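Local coordinates for protein glycosyl hydrolase, BNR repeat (Ralstonia eutropha, PDB 3B7F) that is probably a hydrolase of the glycosidase type, built as a seven-bladed beta-propeller with BNR repeats, whose substrate and reaction remain unestablished, at residues Q62-P67 with L120-A125; V83-D88 with H146-E151; T130-T135 with I182-R187. All blocks are in the same frame, centred on the assembly; numbering follows the deposited sequence. Where two conformers were deposited one is given.

How the contacts relate
From the N terminus, the turn 62-67 follows the first strand of one propeller blade, and contact 2 opens at 83-88, the end of that blade's third strand and the turn after it. At 120-125, the first strand of the next blade ends and contact 1 closes back on 62-67. Contact 3 opens at 130-135; contact 2 then closes at 146-151, and contact 3 at 182-187, on the blade after. Contact 2 therefore crosses both others, while contacts 1 and 3 follow in series. The middle blade, strands 116-122 to 151-152, takes part in all three: contacts 1 and 2 bind it to the preceding blade, contact 3 to the following one. W150 packs on W131 and A133, and T121 OG1 meets I182 O.

Contact 1 (Q62-P67 with L120-A125); sequences QDPREP and LTPGHA
R65 lays its guanidinium group against bare backbone: the chain from P122 C to the carbonyl of G123 passes over one face of it, while OD1 of D63, two residues back, lies at its edge, in plane. The side chain leaves the 62-67 turn toward the 120-125 segment and bends at chi3 (-65°), which carries the charged end round to G123. There NH1 comes within 3.4 Å of G123 C, an approach for which the lack of a side chain at this glycine leaves room. NH1 also donates to H124 O at 3.1 Å, fairly straight at 157°, although it meets that oxygen from above the carbonyl plane. D63 fixes the rotation of the group. Its OD1 uses the syn lone pair to take NE of R65 at 2.9 Å in a nearly linear bond (169°), and from above the carboxylate plane the same oxygen accepts the backbone N of R65 at 3.1 Å, making an Asx turn. The third nitrogen, NH2, has a weak bond to D63 OD2 and a further one to T130 O, and W131 adds a cation-pi contact. Beside this polar cluster the two prolines cross at about a right angle, P64 CD resting 3.6 Å from P122 CG. P122 CB in turn lies 3.8 Å from R65 NH2. The contact sits near the surface, where the turn after strand 56-62 of one propeller blade meets the end of strand 116-122 in the next. With a carboxylate and two carbonyl oxygens around it, the arginine is likely to stay charged, its charge probably balanced largely by D63, while NH1 and NH2 reach carbonyls of the neighbouring blade.

Contact 2 (V83-D88 with H146-E151); sequences VFRSDD and HGASWE. With EDO (1,2-ethanediol), chain Q.
R85, on the third strand of one blade of the beta-propeller, lies along the turn 146-151 of the next blade, a turn whose sequence and bonding fit the Asp box of BNR repeats. CB starts the path 4.0 Å from H146 O. CD passes the same oxygen at a similar distance, and the bend at chi3 (85°) turns NE toward A148. NE comes down on that residue, 3.5 Å from its CA. CZ follows 3.6 Å from A148 CB, and this methyl lies over one face of the guanidinium, offset toward its rim; NH2 also borders A148. This is packing rather than hydrogen bonding: no direct hydrogen bond joins the two segments. A water supplies the link instead. It accepts from R85 NE at 3.1 Å and gives its two hydrogens to V83 O at 2.8 Å and to G147 O at 2.7 Å, satisfying a strand carbonyl and a turn carbonyl at once. Deeper in the contact, V83 and W150 cross at about a right angle, with V83 CG2 3.9 Å from W150 NE1 in the buried part of the contact. Bonds within its own blade hold the turn: S143 OG bonds both G147 N and S149 O, and D145 OD2 bonds S149 OG, while G147 takes a left-handed backbone conformation. An ethanediol, probably from the crystallisation liquor, donates its O1 hydrogen to S149 O. The indole is tethered within the turn as well, where W150 NE1 makes a weak, bent bond of 3.1 Å to G147 O, the carbonyl that also receives the bridging water.

Contact 3 (T130-T135 with I182-R187); sequences TWYAGT and ILVDPR. With EDO (1,2-ethanediol), chain K.
I182 drives its end into strand 131-135, where CD1 stops 3.4 Å from G134 N and 3.6 Å from A133 C. G134, with no side chain, leaves room for that methyl. The other branch, CG2, is anti to the backbone N and is thereby directed at Y132, whose CB it meets at 3.6 Å. Y132 then crosses V184 at about a right angle, its ring atom CE2 3.7 Å from V184 CG2. The side chains that meet here do so through carbon atoms, and no hydrogen bond joins the two segments. Toward V184 the packing gives way to a more open margin. V184 is partly exposed, and its backbone N donates at 2.8 Å to O2 of an ethanediol, probably from the crystallisation liquor, in a nearly straight bond. Beyond it, the exposed R187 turns back on its own segment and grips D185 side-on: NE meets OD1 and NH2 meets OD2, each at 3.1 Å. The backbone N of R187 also bonds D185 OD1, closing an Asx turn like that of D63 and R65. The strands run antiparallel at 162° with axes 8.3 Å apart, yet belong to separate sheets; side chains rather than backbone bonds bridge the gap, as expected where adjacent blades of a beta-propeller pack face to face.

Contact 1 (Q62-P67 with L120-A125)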
loop_
_atom_site.group_PDB
_atom_site.type_symbol
_atom_site.label_atom_id
_atom_site.label_comp_id
_atom_site.label_asym_id
_atom_site.label_seq_id
_atom_site.Cartn_x
_atom_site.Cartn_y
_atom_site.Cartn_z
ATOM N N GLN A 62 -10.024 -0.658 -6.808
ATOM C CA GLN A 62 -10.794 -0.408 -8.021
ATOM C C GLN A 62 -9.840 -0.450 -9.210
ATOM O O GLN A 62 -8.699 0.016 -9.095
ATOM C CB GLN A 62 -11.397 0.976 -7.984
ATOM C CG GLN A 62 -12.193 1.357 -9.221
ATOM C CD GLN A 62 -12.813 2.695 -9.071
ATOM O OE1 GLN A 62 -12.127 3.688 -8.842
ATOM N NE2 GLN A 62 -14.123 2.742 -9.173
ATOM N N ASP A 63 -10.315 -0.981 -10.340
ATOM C CA ASP A 63 -9.560 -0.971 -11.580
ATOM C C ASP A 63 -9.724 0.453 -12.147
ATOM O O ASP A 63 -10.835 0.828 -12.527
ATOM C CB ASP A 63 -10.117 -2.016 -12.558
ATOM C CG ASP A 63 -9.203 -2.286 -13.735
ATOM O OD1 ASP A 63 -8.337 -1.452 -14.038
ATOM O OD2 ASP A 63 -9.350 -3.365 -14.355
ATOM N N PRO A 64 -8.633 1.248 -12.209
ATOM C CA PRO A 64 -8.780 2.593 -12.762
ATOM C C PRO A 64 -8.973 2.574 -14.288
ATOM O O PRO A 64 -9.407 3.573 -14.841
ATOM C CB PRO A 64 -7.468 3.300 -12.367
ATOM C CG PRO A 64 -6.497 2.247 -12.243
ATOM C CD PRO A 64 -7.230 0.978 -11.840
ATOM N N ARG A 65 -8.647 1.454 -14.939
ATOM C CA ARG A 65 -8.895 1.281 -16.361
ATOM C C ARG A 65 -10.381 1.120 -16.648
ATOM O O ARG A 65 -10.832 1.545 -17.690
ATOM C CB ARG A 65 -8.144 0.061 -16.900
ATOM C CG ARG A 65 -6.609 0.187 -16.788
ATOM C CD ARG A 65 -5.939 -1.142 -17.000
ATOM N NE ARG A 65 -6.301 -2.067 -15.941
ATOM C CZ ARG A 65 -5.847 -3.307 -15.805
ATOM N NH1 ARG A 65 -4.916 -3.811 -16.599
ATOM N NH2 ARG A 65 -6.298 -4.028 -14.796
ATOM N N GLU A 66 -11.110 0.479 -15.734
ATOM C CA GLU A 66 -12.546 0.184 -15.854
ATOM C C GLU A 66 -13.159 0.347 -14.463
ATOM O O GLU A 66 -13.274 -0.623 -13.722
ATOM C CB GLU A 66 -12.762 -1.235 -16.375
ATOM C CG GLU A 66 -12.025 -1.548 -17.666
ATOM C CD GLU A 66 -12.294 -2.937 -18.195
ATOM O OE1 GLU A 66 -13.493 -3.304 -18.232
ATOM O OE2 GLU A 66 -11.305 -3.622 -18.595
ATOM N N PRO A 67 -13.561 1.575 -14.087
ATOM C CA PRO A 67 -14.016 1.861 -12.698
ATOM C C PRO A 67 -15.115 0.969 -12.120
ATOM O O PRO A 67 -15.235 0.878 -10.914
ATOM C CB PRO A 67 -14.517 3.307 -12.795
ATOM C CG PRO A 67 -13.753 3.881 -13.902
ATOM C CD PRO A 67 -13.647 2.782 -14.919
ATOM N N LEU A 120 -3.066 -6.132 -3.982
ATOM C CA LEU A 120 -3.610 -6.246 -5.334
ATOM C C LEU A 120 -3.212 -4.997 -6.117
ATOM O O LEU A 120 -3.387 -3.873 -5.630
ATOM C CB LEU A 120 -5.137 -6.357 -5.292
ATOM C CG LEU A 120 -5.789 -7.626 -4.724
ATOM C CD1 LEU A 120 -7.269 -7.353 -4.463
ATOM C CD2 LEU A 120 -5.571 -8.818 -5.656
ATOM N N THR A 121 -2.693 -5.194 -7.325
ATOM C CA THR A 121 -2.272 -4.098 -8.222
ATOM C C THR A 121 -2.882 -4.303 -9.599
ATOM O O THR A 121 -2.719 -5.378 -10.165
ATOM C CB THR A 121 -0.747 -4.064 -8.379
ATOM O OG1 THR A 121 -0.177 -3.758 -7.118
ATOM C CG2 THR A 121 -0.313 -3.013 -9.338
ATOM N N PRO A 122 -3.576 -3.281 -10.143
ATOM C CA PRO A 122 -4.082 -3.445 -11.473
ATOM C C PRO A 122 -2.944 -3.182 -12.466
ATOM O O PRO A 122 -2.058 -2.342 -12.231
ATOM C CB PRO A 122 -5.192 -2.385 -11.570
ATOM C CG PRO A 122 -4.942 -1.433 -10.491
ATOM C CD PRO A 122 -3.880 -1.940 -9.615
ATOM N N GLY A 123 -2.954 -3.928 -13.561
ATOM C CA GLY A 123 -1.941 -3.793 -14.581
ATOM C C GLY A 123 -1.982 -2.529 -15.405
ATOM O O GLY A 123 -2.743 -1.603 -15.134
ATOM N N HIS A 124 -1.146 -2.550 -16.437
ATOM C CA HIS A 124 -0.953 -1.471 -17.379
ATOM C C HIS A 124 -2.216 -1.219 -18.211
ATOM O O HIS A 124 -3.016 -2.129 -18.420
ATOM C CB HIS A 124 0.233 -1.843 -18.292
ATOM C CG HIS A 124 0.777 -0.699 -19.081
ATOM N ND1 HIS A 124 0.420 -0.460 -20.385
ATOM C CD2 HIS A 124 1.653 0.276 -18.746
ATOM C CE1 HIS A 124 1.033 0.629 -20.816
ATOM N NE2 HIS A 124 1.799 1.089 -19.846
ATOM N N ALA A 125 -2.377 0.033 -18.659
ATOM C CA ALA A 125 -3.517 0.515 -19.453
ATOM C C ALA A 125 -3.763 -0.302 -20.722
ATOM O O ALA A 125 -4.913 -0.549 -21.114
ATOM C CB ALA A 125 -3.303 2.024 -19.812
#

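Contact 2 (V83-D88 with H146-E151)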
loop_
_atom_site.group_PDB
_atom_site.type_symbol
_atom_site.label_atom_id
_atom_site.label_comp_id
_atom_site.label_asym_id
_atom_site.label_seq_id
_atom_site.Cartn_x
_atom_site.Cartn_y
_atom_site.Cartn_z
ATOM N N VAL A 83 -9.691 -14.061 -3.722
ATOM C CA VAL A 83 -9.954 -12.740 -4.259
ATOM C C VAL A 83 -11.406 -12.721 -4.751
ATOM O O VAL A 83 -11.816 -13.584 -5.538
ATOM C CB VAL A 83 -9.000 -12.359 -5.421
ATOM C CG1 VAL A 83 -9.306 -10.954 -5.906
ATOM C CG2 VAL A 83 -7.530 -12.450 -4.989
ATOM N N PHE A 84 -12.194 -11.778 -4.253
ATOM C CA PHE A 84 -13.557 -11.569 -4.759
ATOM C C PHE A 84 -13.490 -10.492 -5.840
ATOM O O PHE A 84 -12.664 -9.579 -5.745
ATOM C CB PHE A 84 -14.527 -11.135 -3.666
ATOM C CG PHE A 84 -14.798 -12.189 -2.631
ATOM C CD1 PHE A 84 -15.744 -13.179 -2.872
ATOM C CD2 PHE A 84 -14.123 -12.174 -1.400
ATOM C CE1 PHE A 84 -16.017 -14.154 -1.908
ATOM C CE2 PHE A 84 -14.385 -13.135 -0.443
ATOM C CZ PHE A 84 -15.330 -14.139 -0.696
ATOM N N ARG A 85 -14.321 -10.619 -6.871
ATOM C CA ARG A 85 -14.359 -9.651 -7.961
ATOM C C ARG A 85 -15.770 -9.100 -8.109
ATOM O O ARG A 85 -16.748 -9.800 -7.861
ATOM C CB ARG A 85 -13.884 -10.281 -9.289
ATOM C CG ARG A 85 -14.962 -10.942 -10.171
ATOM C CD ARG A 85 -14.378 -11.827 -11.300
ATOM N NE ARG A 85 -14.122 -13.135 -10.732
ATOM C CZ ARG A 85 -14.849 -14.247 -10.882
ATOM N NH1 ARG A 85 -15.910 -14.338 -11.694
ATOM N NH2 ARG A 85 -14.456 -15.332 -10.223
ATOM N N SER A 86 -15.852 -7.850 -8.535
ATOM C CA SER A 86 -17.114 -7.192 -8.834
ATOM C C SER A 86 -16.971 -6.505 -10.170
ATOM O O SER A 86 -15.916 -5.930 -10.426
ATOM C CB SER A 86 -17.439 -6.141 -7.801
ATOM O OG SER A 86 -18.662 -5.533 -8.117
ATOM N N ASP A 87 -17.997 -6.588 -11.021
ATOM C CA ASP A 87 -18.003 -5.873 -12.323
ATOM C C ASP A 87 -19.124 -4.816 -12.401
ATOM O O ASP A 87 -19.417 -4.311 -13.471
ATOM C CB ASP A 87 -18.039 -6.846 -13.515
ATOM C CG ASP A 87 -19.321 -7.670 -13.596
ATOM O OD1 ASP A 87 -20.198 -7.579 -12.706
ATOM O OD2 ASP A 87 -19.439 -8.433 -14.574
ATOM N N ASP A 88 -19.698 -4.461 -11.252
ATOM C CA ASP A 88 -20.780 -3.482 -11.171
ATOM C C ASP A 88 -20.527 -2.519 -10.005
ATOM O O ASP A 88 -21.415 -2.228 -9.248
ATOM C CB ASP A 88 -22.140 -4.201 -11.063
ATOM C CG ASP A 88 -22.241 -5.126 -9.844
ATOM O OD1 ASP A 88 -21.247 -5.282 -9.092
ATOM O OD2 ASP A 88 -23.319 -5.711 -9.657
ATOM N N HIS A 146 -9.420 -10.466 -15.229
ATOM C CA HIS A 146 -10.037 -9.574 -14.220
ATOM C C HIS A 146 -10.071 -10.143 -12.793
ATOM O O HIS A 146 -10.928 -9.768 -11.984
ATOM C CB HIS A 146 -11.456 -9.136 -14.656
ATOM C CG HIS A 146 -11.488 -8.470 -15.990
ATOM N ND1 HIS A 146 -11.169 -7.142 -16.161
ATOM C CD2 HIS A 146 -11.774 -8.953 -17.222
ATOM C CE1 HIS A 146 -11.271 -6.830 -17.442
ATOM N NE2 HIS A 146 -11.624 -7.914 -18.107
ATOM N N GLY A 147 -9.123 -11.020 -12.486
ATOM C CA GLY A 147 -9.023 -11.617 -11.174
ATOM C C GLY A 147 -9.846 -12.849 -10.926
ATOM O O GLY A 147 -9.986 -13.231 -9.780
ATOM N N ALA A 148 -10.400 -13.472 -11.971
ATOM C CA ALA A 148 -11.150 -14.720 -11.798
ATOM C C ALA A 148 -10.202 -15.874 -11.472
ATOM O O ALA A 148 -10.480 -16.658 -10.561
ATOM C CB ALA A 148 -12.014 -15.036 -13.040
ATOM N N SER A 149 -9.087 -15.945 -12.205
ATOM C CA SER A 149 -8.079 -16.996 -12.059
ATOM C C SER A 149 -6.704 -16.367 -11.947
ATOM O O SER A 149 -6.417 -15.349 -12.582
ATOM C CB SER A 149 -8.117 -17.988 -13.235
ATOM O OG SER A 149 -7.829 -17.345 -14.458
ATOM N N TRP A 150 -5.868 -16.988 -11.125
ATOM C CA TRP A 150 -4.535 -16.521 -10.828
ATOM C C TRP A 150 -3.530 -17.631 -11.034
ATOM O O TRP A 150 -3.838 -18.783 -10.730
ATOM C CB TRP A 150 -4.492 -16.070 -9.373
ATOM C CG TRP A 150 -5.377 -14.874 -9.110
ATOM C CD1 TRP A 150 -6.714 -14.880 -8.805
ATOM C CD2 TRP A 150 -4.982 -13.507 -9.148
ATOM N NE1 TRP A 150 -7.167 -13.606 -8.657
ATOM C CE2 TRP A 150 -6.132 -12.737 -8.881
ATOM C CE3 TRP A 150 -3.770 -12.850 -9.423
ATOM C CZ2 TRP A 150 -6.105 -11.354 -8.841
ATOM C CZ3 TRP A 150 -3.742 -11.485 -9.413
ATOM C CH2 TRP A 150 -4.904 -10.744 -9.112
ATOM N N GLU A 151 -2.349 -17.283 -11.558
ATOM C CA GLU A 151 -1.247 -18.222 -11.720
ATOM C C GLU A 151 0.007 -17.581 -11.088
ATOM O O GLU A 151 0.111 -16.340 -11.043
ATOM C CB GLU A 151 -0.996 -18.524 -13.204
ATOM C CG GLU A 151 -0.280 -17.379 -13.952
ATOM C CD GLU A 151 -0.289 -17.484 -15.467
ATOM O OE1 GLU A 151 -0.518 -18.603 -16.013
ATOM O OE2 GLU A 151 -0.059 -16.407 -16.092
HETATM C C1 EDO Q . -4.999 -16.536 -15.289
HETATM O O1 EDO Q . -5.723 -15.308 -15.476
HETATM C C2 EDO Q . -3.521 -16.381 -15.595
HETATM O O2 EDO Q . -3.339 -15.667 -16.826
HETATM O O HOH W 1 -12.208 -13.290 -8.266
#

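Contact 3 (T130-T135 with I182-R187)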
loop_
_atom_site.group_PDB
_atom_site.type_symbol
_atom_site.label_atom_id
_atom_site.label_comp_id
_atom_site.label_asym_id
_atom_site.label_seq_id
_atom_site.Cartn_x
_atom_site.Cartn_y
_atom_site.Cartn_z
ATOM N N THR A 130 -5.635 -7.532 -16.711
ATOM C CA THR A 130 -4.426 -8.045 -16.066
ATOM C C THR A 130 -4.216 -7.400 -14.684
ATOM O O THR A 130 -4.344 -6.183 -14.536
ATOM C CB THR A 130 -3.178 -7.861 -16.978
ATOM O OG1 THR A 130 -3.336 -8.666 -18.157
ATOM C CG2 THR A 130 -1.874 -8.259 -16.259
ATOM N N TRP A 131 -3.940 -8.225 -13.670
ATOM C CA TRP A 131 -3.657 -7.780 -12.300
ATOM C C TRP A 131 -2.505 -8.583 -11.732
ATOM O O TRP A 131 -2.195 -9.671 -12.233
ATOM C CB TRP A 131 -4.835 -8.044 -11.364
ATOM C CG TRP A 131 -6.053 -7.213 -11.582
ATOM C CD1 TRP A 131 -6.937 -7.328 -12.594
ATOM C CD2 TRP A 131 -6.553 -6.182 -10.716
ATOM N NE1 TRP A 131 -7.939 -6.400 -12.451
ATOM C CE2 TRP A 131 -7.724 -5.681 -11.304
ATOM C CE3 TRP A 131 -6.106 -5.616 -9.507
ATOM C CZ2 TRP A 131 -8.479 -4.654 -10.716
ATOM C CZ3 TRP A 131 -6.848 -4.590 -8.935
ATOM C CH2 TRP A 131 -8.009 -4.121 -9.538
ATOM N N TYR A 132 -1.878 -8.039 -10.689
ATOM C CA TYR A 132 -0.887 -8.758 -9.889
ATOM C C TYR A 132 -1.410 -8.857 -8.468
ATOM O O TYR A 132 -2.145 -8.003 -8.025
ATOM C CB TYR A 132 0.474 -8.070 -9.879
ATOM C CG TYR A 132 1.159 -8.116 -11.211
ATOM C CD1 TYR A 132 1.980 -9.187 -11.561
ATOM C CD2 TYR A 132 0.961 -7.106 -12.135
ATOM C CE1 TYR A 132 2.581 -9.239 -12.784
ATOM C CE2 TYR A 132 1.554 -7.147 -13.349
ATOM C CZ TYR A 132 2.365 -8.207 -13.684
ATOM O OH TYR A 132 2.959 -8.201 -14.927
ATOM N N ALA A 133 -1.044 -9.936 -7.792
ATOM C CA ALA A 133 -1.369 -10.176 -6.406
ATOM C C ALA A 133 -0.082 -10.529 -5.644
ATOM O O ALA A 133 0.762 -11.282 -6.148
ATOM C CB ALA A 133 -2.370 -11.293 -6.270
ATOM N N GLY A 134 0.046 -9.960 -4.443
ATOM C CA GLY A 134 1.136 -10.247 -3.516
ATOM C C GLY A 134 0.554 -10.980 -2.313
ATOM O O GLY A 134 -0.467 -10.557 -1.781
ATOM N N THR A 135 1.219 -12.056 -1.887
ATOM C CA THR A 135 0.770 -12.916 -0.791
ATOM C C THR A 135 1.664 -12.928 0.455
ATOM O O THR A 135 2.763 -12.388 0.449
ATOM C CB THR A 135 0.666 -14.425 -1.267
ATOM O OG1 THR A 135 1.956 -14.891 -1.701
ATOM C CG2 THR A 135 -0.374 -14.609 -2.398
ATOM N N ILE A 182 3.481 -3.747 -5.182
ATOM C CA ILE A 182 3.625 -4.223 -6.541
ATOM C C ILE A 182 3.253 -3.030 -7.430
ATOM O O ILE A 182 2.124 -2.510 -7.411
ATOM C CB ILE A 182 2.780 -5.474 -6.840
ATOM C CG1 ILE A 182 3.186 -6.627 -5.923
ATOM C CG2 ILE A 182 2.962 -5.913 -8.310
ATOM C CD1 ILE A 182 2.180 -7.792 -5.917
ATOM N N LEU A 183 4.234 -2.599 -8.203
ATOM C CA LEU A 183 4.151 -1.425 -9.033
ATOM C C LEU A 183 4.391 -1.798 -10.495
ATOM O O LEU A 183 5.393 -2.424 -10.787
ATOM C CB LEU A 183 5.243 -0.466 -8.563
ATOM C CG LEU A 183 5.137 0.410 -7.301
ATOM C CD1 LEU A 183 4.232 -0.117 -6.220
ATOM C CD2 LEU A 183 6.564 0.778 -6.802
ATOM N N VAL A 184 3.471 -1.420 -11.386
ATOM C CA VAL A 184 3.590 -1.619 -12.834
ATOM C C VAL A 184 3.860 -0.245 -13.453
ATOM O O VAL A 184 3.037 0.654 -13.335
ATOM C CB VAL A 184 2.295 -2.206 -13.424
ATOM C CG1 VAL A 184 2.414 -2.377 -14.995
ATOM C CG2 VAL A 184 1.931 -3.513 -12.699
ATOM N N ASP A 185 4.997 -0.081 -14.112
ATOM C CA ASP A 185 5.394 1.212 -14.692
ATOM C C ASP A 185 4.357 1.708 -15.727
ATOM O O ASP A 185 4.015 0.946 -16.627
ATOM C CB ASP A 185 6.788 1.078 -15.332
ATOM C CG ASP A 185 7.482 2.404 -15.576
ATOM O OD1 ASP A 185 6.880 3.336 -16.116
ATOM O OD2 ASP A 185 8.680 2.488 -15.256
ATOM N N PRO A 186 3.837 2.963 -15.582
ATOM C CA PRO A 186 2.868 3.469 -16.569
ATOM C C PRO A 186 3.406 3.567 -17.998
ATOM O O PRO A 186 2.623 3.543 -18.941
ATOM C CB PRO A 186 2.523 4.877 -16.050
ATOM C CG PRO A 186 3.622 5.238 -15.119
ATOM C CD PRO A 186 4.077 3.964 -14.513
ATOM N N ARG A 187 4.720 3.699 -18.140
ATOM C CA ARG A 187 5.372 3.772 -19.426
ATOM C C ARG A 187 5.686 2.420 -20.050
ATOM O O ARG A 187 5.960 2.383 -21.239
ATOM C CB ARG A 187 6.701 4.493 -19.278
ATOM C CG ARG A 187 6.611 5.914 -18.790
ATOM C CD ARG A 187 7.963 6.393 -18.399
ATOM N NE ARG A 187 8.488 5.680 -17.238
ATOM C CZ ARG A 187 9.642 5.951 -16.641
ATOM N NH1 ARG A 187 10.408 6.962 -17.046
ATOM N NH2 ARG A 187 10.015 5.224 -15.603
HETATM C C1 EDO K . 0.798 2.033 -9.112
HETATM O O1 EDO K . 2.193 2.370 -8.895
HETATM C C2 EDO K . 0.614 0.539 -9.426
HETATM O O2 EDO K . 1.306 0.143 -10.631
#